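Local coordinates for protein pectate lyase (Bacillus, PDB 3VMV) that probably cleaves polygalacturonate by beta-elimination, as a polysaccharide lyase family 1 enzyme built on a parallel beta-helix, at residues Gln30-Gln33 / Leu34-Arg38; Thr55-Gln58 / Gly59-Pro62. All blocks are in the same frame, centred on the assembly; numbering follows the deposited sequence.

Contacts 1 and 2 both lie at the N-terminal end of the parallel beta-helix. Their centres are about 14 Å apart, on the same side of the chain's centre. Contact 1 comes first along the chain and lies wholly within helix 28-40. Contact 2 follows and joins strand 55-57 to the loop before strand 66-68. The two touch directly at two apolar points. Gln-32 CB packs 3.9 Å from Pro-62 CG, and Ile-31 CD1 lies 3.9 Å from Ile-56 CD1. The helix covers the end of the strand stack, as in other pectate lyases of this fold, and the turn of contact 2 packs against it.

Contact 1. Residues Gln30-Gln33 / Leu34-Arg38; sequences QIQQ and LIDNR
Gln-32 and Asp-36 meet one turn apart on the alpha-helix that caps the N-terminal end of the beta-helix. The Gln-32 side chain starts with CB packed against Pro-62 of the loop after strand 55-57. Gln-32 CG is anti to the backbone N (chi1 -164°) and passes 3.8 Å from Asp-36 OD2. The chain then bends at chi2, which brings the amide round beside the carboxylate, their planes 37° apart. Gln-32 CD is 4.2 Å from Asp-36 OD1. At the tip, Gln-32 NE2 gives a hydrogen bond of 3.2 Å to Asp-36 OD1. The donor comes from above the carboxylate plane, while the acceptor lies nearly in the amide plane. The other tip atom, OE1, accepts from Asp-67 N, so the amide is held at both ends. With an alanine in place of Asp-36, Gln-32 NE2 would probably lose this acceptor, though it bonds elsewhere too, and the amide would be less firmly set. The backbone bond from Asp-36 N to Gln-32 O, 2.9 Å, joins the same two residues. On the buried face, Ile-31 and Ile-35 run alongside each other in the same direction. Ile-31 CG2 rests 3.9 Å from Ile-35 CD1.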
loop_
_atom_site.group_PDB
_atom_site.type_symbol
_atom_site.label_atom_id
_atom_site.label_comp_id
_atom_site.label_asym_id
_atom_site.label_seq_id
_atom_site.Cartn_x
_atom_site.Cartn_y
_atom_site.Cartn_z
ATOM N N GLN A 30 7.747 -15.767 -16.786
ATOM C CA GLN A 30 6.546 -15.624 -17.610
ATOM C C GLN A 30 5.938 -14.249 -17.435
ATOM O O GLN A 30 5.568 -13.608 -18.403
ATOM C CB GLN A 30 5.504 -16.684 -17.269
ATOM C CG GLN A 30 5.868 -18.054 -17.786
ATOM C CD GLN A 30 4.729 -19.025 -17.625
ATOM O OE1 GLN A 30 4.189 -19.139 -16.545
ATOM N NE2 GLN A 30 4.366 -19.734 -18.691
ATOM N N ILE A 31 5.831 -13.783 -16.190
ATOM C CA ILE A 31 5.259 -12.467 -15.968
ATOM C C ILE A 31 6.079 -11.379 -16.660
ATOM O O ILE A 31 5.529 -10.522 -17.359
ATOM C CB ILE A 31 5.165 -12.125 -14.452
ATOM C CG1 ILE A 31 4.232 -13.130 -13.766
ATOM C CG2 ILE A 31 4.601 -10.748 -14.267
ATOM C CD1 ILE A 31 4.169 -12.934 -12.246
ATOM N N GLN A 32 7.393 -11.398 -16.447
ATOM C CA GLN A 32 8.237 -10.342 -17.029
ATOM C C GLN A 32 8.185 -10.374 -18.571
ATOM O O GLN A 32 8.130 -9.320 -19.234
ATOM C CB GLN A 32 9.684 -10.456 -16.526
ATOM C CG GLN A 32 10.511 -9.181 -16.789
ATOM C CD GLN A 32 9.947 -8.038 -15.976
ATOM O OE1 GLN A 32 10.012 -8.080 -14.758
ATOM N NE2 GLN A 32 9.396 -7.023 -16.638
ATOM N N GLN A 33 8.195 -11.577 -19.147
ATOM C CA GLN A 33 8.107 -11.682 -20.605
ATOM C C GLN A 33 6.797 -11.182 -21.135
ATOM O O GLN A 33 6.759 -10.541 -22.193
ATOM C CB GLN A 33 8.312 -13.116 -21.030
ATOM C CG GLN A 33 9.716 -13.494 -20.881
ATOM C CD GLN A 33 9.918 -14.973 -21.106
ATOM O OE1 GLN A 33 9.059 -15.650 -21.685
ATOM N NE2 GLN A 33 11.043 -15.485 -20.628
ATOM N N LEU A 34 5.697 -11.493 -20.440
ATOM C CA LEU A 34 4.417 -10.988 -20.892
ATOM C C LEU A 34 4.415 -9.454 -20.947
ATOM O O LEU A 34 3.952 -8.854 -21.927
ATOM C CB LEU A 34 3.303 -11.459 -19.972
ATOM C CG LEU A 34 2.986 -12.953 -20.046
ATOM C CD1 LEU A 34 2.017 -13.254 -18.961
ATOM C CD2 LEU A 34 2.405 -13.294 -21.425
ATOM N N ILE A 35 4.952 -8.836 -19.905
ATOM C CA ILE A 35 5.010 -7.387 -19.830
ATOM C C ILE A 35 5.883 -6.825 -20.948
ATOM O O ILE A 35 5.480 -5.898 -21.641
ATOM C CB ILE A 35 5.563 -6.948 -18.464
ATOM C CG1 ILE A 35 4.533 -7.292 -17.376
ATOM C CG2 ILE A 35 5.962 -5.463 -18.492
ATOM C CD1 ILE A 35 5.094 -7.266 -15.957
ATOM N N ASP A 36 7.081 -7.385 -21.109
ATOM C CA ASP A 36 8.051 -6.828 -22.058
ATOM C C ASP A 36 7.612 -7.099 -23.496
ATOM O O ASP A 36 7.724 -6.216 -24.354
ATOM C CB ASP A 36 9.441 -7.415 -21.815
ATOM C CG ASP A 36 10.031 -7.014 -20.445
ATOM O OD1 ASP A 36 9.435 -6.190 -19.702
ATOM O OD2 ASP A 36 11.111 -7.536 -20.117
ATOM N N ASN A 37 7.101 -8.300 -23.754
ATOM C CA ASN A 37 6.634 -8.627 -25.089
ATOM C C ASN A 37 5.498 -7.693 -25.488
ATOM O O ASN A 37 5.448 -7.207 -26.624
ATOM C CB ASN A 37 6.157 -10.074 -25.158
ATOM C CG ASN A 37 7.300 -11.073 -25.151
ATOM O OD1 ASN A 37 8.459 -10.720 -25.326
ATOM N ND2 ASN A 37 6.956 -12.347 -24.980
ATOM N N ARG A 38 4.576 -7.435 -24.567
ATOM C CA ARG A 38 3.504 -6.512 -24.899
ATOM C C ARG A 38 4.056 -5.119 -25.182
ATOM O O ARG A 38 3.629 -4.436 -26.113
ATOM C CB ARG A 38 2.426 -6.461 -23.811
ATOM C CG ARG A 38 1.252 -5.578 -24.243
ATOM C CD ARG A 38 0.251 -5.382 -23.116
ATOM N NE ARG A 38 0.849 -4.528 -22.078
ATOM C CZ ARG A 38 0.187 -3.732 -21.268
ATOM N NH1 ARG A 38 -1.148 -3.703 -21.284
ATOM N NH2 ARG A 38 0.885 -2.980 -20.413
#

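Contact 2. Residues Thr55-Gln58 / Gly59-Pro62; sequences TITQ and GNSP
The side-chain amide of Asn-60 is the flat group here, and Thr-57 lies over one of its faces. Thr-57 OG1 stands almost straight above Asn-60 CG, at 3.2 Å. The Thr-57 side chain runs roughly perpendicular to that of Asn-60. At the nitrogen edge, Asn-60 ND2 gives a 2.9 Å hydrogen bond to Thr-55 O, in both the amide plane and the carbonyl plane. At the oxygen edge, Ile-56 CG2 approaches Asn-60 OD1 to 4.1 Å. Thr-57 N gives a 2.9 Å hydrogen bond to Asn-60 OD1, from above the amide plane on the same face as OG1. The bond is returned: Asn-60 N gives a 3.0 Å hydrogen bond to Thr-57 OG1. Thr-57 chi1 of 61° places OG1 between its own N and carbonyl carbon, which lets it reach the backbone N-H of Asn-60. The Thr-57 carbonyl is used as well. Ser-61 OG donates to Thr-57 O at 2.7 Å, and Asn-60 N adds a weak bond to the same oxygen. These bonds brace a type I beta turn from Gln-58 to Ser-61, closed by Ser-61 N to Gln-58 O at 3.3 Å. The turn ends strand 55-57, whose Ile-56 pairs through its backbone with Glu-91 and Asp-93 on the neighbouring strand 91-93. Ile-56 and Ser-61 both touch Ile-66 of strand 66-68. On the helix side, Asn-60 OD1 also accepts from Gly-28 N, and the Asn-60 backbone bonds to that of Ala-29. The turn is thereby tied to the start of helix 28-40.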
loop_
_atom_site.group_PDB
_atom_site.type_symbol
_atom_site.label_atom_id
_atom_site.label_comp_id
_atom_site.label_asym_id
_atom_site.label_seq_id
_atom_site.Cartn_x
_atom_site.Cartn_y
_atom_site.Cartn_z
ATOM N N THR A 55 4.090 -20.055 -7.552
ATOM C CA THR A 55 4.897 -19.230 -6.647
ATOM C C THR A 55 6.059 -18.577 -7.401
ATOM O O THR A 55 6.905 -19.258 -7.977
ATOM C CB THR A 55 5.413 -20.063 -5.475
ATOM O OG1 THR A 55 4.283 -20.568 -4.737
ATOM C CG2 THR A 55 6.264 -19.214 -4.511
ATOM N N ILE A 56 6.005 -17.254 -7.454
ATOM C CA ILE A 56 7.013 -16.426 -8.113
ATOM C C ILE A 56 8.176 -16.175 -7.155
ATOM O O ILE A 56 7.959 -15.888 -5.988
ATOM C CB ILE A 56 6.370 -15.085 -8.480
ATOM C CG1 ILE A 56 4.998 -15.283 -9.132
ATOM C CG2 ILE A 56 7.327 -14.221 -9.319
ATOM C CD1 ILE A 56 5.043 -16.231 -10.366
ATOM N N THR A 57 9.413 -16.308 -7.625
ATOM C CA THR A 57 10.559 -16.313 -6.704
ATOM C C THR A 57 11.715 -15.617 -7.376
ATOM O O THR A 57 11.695 -15.434 -8.587
ATOM C CB THR A 57 11.049 -17.767 -6.383
ATOM O OG1 THR A 57 11.486 -18.422 -7.586
ATOM C CG2 THR A 57 9.963 -18.607 -5.725
ATOM N N GLN A 58 12.770 -15.336 -6.621
ATOM C CA GLN A 58 14.010 -14.883 -7.254
ATOM C C GLN A 58 14.530 -15.920 -8.260
ATOM O O GLN A 58 14.966 -15.575 -9.368
ATOM C CB GLN A 58 15.084 -14.616 -6.174
ATOM C CG GLN A 58 14.757 -13.446 -5.267
ATOM C CD GLN A 58 14.827 -12.127 -5.993
ATOM O OE1 GLN A 58 15.593 -11.979 -6.951
ATOM N NE2 GLN A 58 14.053 -11.155 -5.533
ATOM N N GLY A 59 14.501 -17.195 -7.872
ATOM C CA GLY A 59 15.035 -18.257 -8.698
ATOM C C GLY A 59 14.319 -18.411 -10.035
ATOM O O GLY A 59 14.938 -18.844 -11.004
ATOM N N ASN A 60 13.027 -18.053 -10.097
ATOM C CA ASN A 60 12.315 -18.224 -11.375
ATOM C C ASN A 60 11.995 -16.914 -12.109
ATOM O O ASN A 60 11.200 -16.908 -13.048
ATOM C CB ASN A 60 11.070 -19.155 -11.258
ATOM C CG ASN A 60 9.931 -18.557 -10.407
ATOM O OD1 ASN A 60 9.728 -17.334 -10.334
ATOM N ND2 ASN A 60 9.128 -19.473 -9.813
ATOM N N SER A 61 12.655 -15.833 -11.685
ATOM C CA SER A 61 12.475 -14.482 -12.262
ATOM C C SER A 61 13.804 -13.974 -12.787
ATOM O O SER A 61 14.857 -14.272 -12.208
ATOM C CB SER A 61 11.972 -13.497 -11.199
ATOM O OG SER A 61 10.739 -13.995 -10.674
ATOM N N PRO A 62 13.756 -13.220 -13.875
ATOM C CA PRO A 62 14.998 -12.807 -14.546
ATOM C C PRO A 62 15.622 -11.531 -13.970
ATOM O O PRO A 62 16.794 -11.279 -14.273
ATOM C CB PRO A 62 14.543 -12.555 -15.981
ATOM C CG PRO A 62 13.100 -12.089 -15.820
ATOM C CD PRO A 62 12.550 -12.910 -14.674
#